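Local coordinates for protein arsenite methyltransferase (Chlamydomonas reinhardtii, PDB 5EVJ) that probably catalyses S-adenosylmethionine-dependent methylation of trivalent arsenic, giving mono-, di- and trimethylated products, at residues 76-81 with 165-170. The protein carries 15 engineered substitutions. Sequence-based numbering, arbitrary orientation.
Sequences NPIPAG and LVISNC
Pro77 sets the CG–CD side of its ring over one face of the Asn169 amide, the two side chains crossing at nearly a right angle; CD stands 3.5 Å from Asn169 ND2. Beyond the CB–CG edge of the same ring lies the backbone Ser168 O, 3.5 Å from Pro77 CG. CG of Asn169, anti to the backbone N (chi1 -167°), carries the amide toward the loop, while ND2 donates to Asp97 and to the Gly75 carbonyl, bonds likely to restrain its rotation. A rigid, apolar proline suits the place, closing over the amide without competing for the ND2 hydrogen bonds. With an alanine here CG and CD would be gone, which would probably open a gap over that face and leave the amide without its packing partner. The second proline is also met at its ring edge: Pro79 CG lies 3.8 Å from Leu165 CD1, and CD is 4.2 Å from Ile167 CG2. The two branches of Ile167 let it reach both prolines and Ile78, CG2 also lying 3.7 Å from Pro77 O and CD1 4.1 Å from Ile78 CG1; apolar Leu165 and Ile78 suit this buried place. Pro77 O has a weak hydrogen bond to His196. Residues 76-79 run nearly antiparallel to strand 163-169, over part of one face of the Rossmann-like methyltransferase sheet, and the Cys74–Cys170 disulfide ties the two chain regions together nearby. Strands 86-90 and 193-202 flank the strand, while helix 96-104 packs against Pro77, Ile78 and Asn169.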
# COMPACT_ATOMS: atom_id res chain seq x y z
N ASN A 76 4.16 -3.18 7.84
CA ASN A 76 5.12 -2.12 7.63
C ASN A 76 5.06 -1.78 6.16
O ASN A 76 6.04 -2.01 5.44
CB ASN A 76 6.53 -2.59 8.02
CG ASN A 76 6.79 -2.48 9.52
OD1 ASN A 76 6.67 -1.40 10.12
ND2 ASN A 76 7.16 -3.58 10.14
N PRO A 77 3.91 -1.21 5.72
CA PRO A 77 3.56 -0.89 4.36
C PRO A 77 4.26 0.36 3.77
O PRO A 77 3.60 1.09 3.07
CB PRO A 77 2.07 -0.55 4.48
CG PRO A 77 2.01 0.23 5.75
CD PRO A 77 2.97 -0.55 6.66
N ILE A 78 5.54 0.60 3.98
CA ILE A 78 6.23 1.67 3.21
C ILE A 78 6.99 0.98 2.08
O ILE A 78 7.78 0.13 2.37
CB ILE A 78 7.25 2.50 4.05
CG1 ILE A 78 6.57 3.24 5.23
CG2 ILE A 78 7.97 3.53 3.18
CD1 ILE A 78 6.42 2.38 6.49
N PRO A 79 6.74 1.35 0.81
CA PRO A 79 7.39 0.66 -0.28
C PRO A 79 8.78 1.17 -0.44
O PRO A 79 9.03 2.33 -0.09
CB PRO A 79 6.61 1.09 -1.54
CG PRO A 79 5.63 2.10 -1.11
CD PRO A 79 5.64 2.22 0.38
N ALA A 80 9.67 0.33 -0.99
CA ALA A 80 11.01 0.77 -1.39
C ALA A 80 10.85 1.70 -2.60
O ALA A 80 9.82 1.75 -3.23
CB ALA A 80 11.87 -0.45 -1.74
N GLY A 81 11.88 2.43 -2.96
CA GLY A 81 11.83 3.25 -4.20
C GLY A 81 11.17 4.62 -4.20
O GLY A 81 10.86 5.17 -5.31
N LEU A 165 2.12 8.33 -3.48
CA LEU A 165 1.85 7.09 -2.79
C LEU A 165 0.78 7.42 -1.82
O LEU A 165 0.84 8.50 -1.14
CB LEU A 165 3.04 6.59 -1.93
CG LEU A 165 4.13 5.77 -2.61
CD1 LEU A 165 3.57 4.48 -3.22
CD2 LEU A 165 4.83 6.57 -3.75
N VAL A 166 -0.13 6.45 -1.64
CA VAL A 166 -1.07 6.49 -0.53
C VAL A 166 -0.82 5.23 0.21
O VAL A 166 -0.80 4.17 -0.40
CB VAL A 166 -2.56 6.65 -0.99
CG1 VAL A 166 -3.48 6.50 0.18
CG2 VAL A 166 -2.80 8.03 -1.58
N ILE A 167 -0.60 5.31 1.53
CA ILE A 167 -0.31 4.14 2.37
C ILE A 167 -1.24 4.10 3.58
O ILE A 167 -1.81 5.14 4.00
CB ILE A 167 1.18 4.02 2.84
CG1 ILE A 167 1.44 4.91 4.06
CG2 ILE A 167 2.18 4.15 1.66
CD1 ILE A 167 2.93 5.05 4.45
N SER A 168 -1.38 2.88 4.14
CA SER A 168 -2.34 2.63 5.19
C SER A 168 -1.97 1.36 5.90
O SER A 168 -1.41 0.46 5.31
CB SER A 168 -3.74 2.45 4.63
OG SER A 168 -4.70 2.69 5.64
N ASN A 169 -2.34 1.26 7.17
CA ASN A 169 -1.96 0.08 7.91
C ASN A 169 -3.11 -0.39 8.80
O ASN A 169 -3.31 0.15 9.90
CB ASN A 169 -0.69 0.38 8.68
CG ASN A 169 -0.04 -0.87 9.24
OD1 ASN A 169 -0.68 -1.91 9.36
ND2 ASN A 169 1.24 -0.76 9.65
N CYS A 170 -3.93 -1.31 8.28
CA CYS A 170 -4.97 -1.99 9.06
C CYS A 170 -5.95 -1.06 9.66
O CYS A 170 -6.23 -1.20 10.85
CB CYS A 170 -4.35 -2.73 10.26
SG CYS A 170 -4.53 -4.53 10.26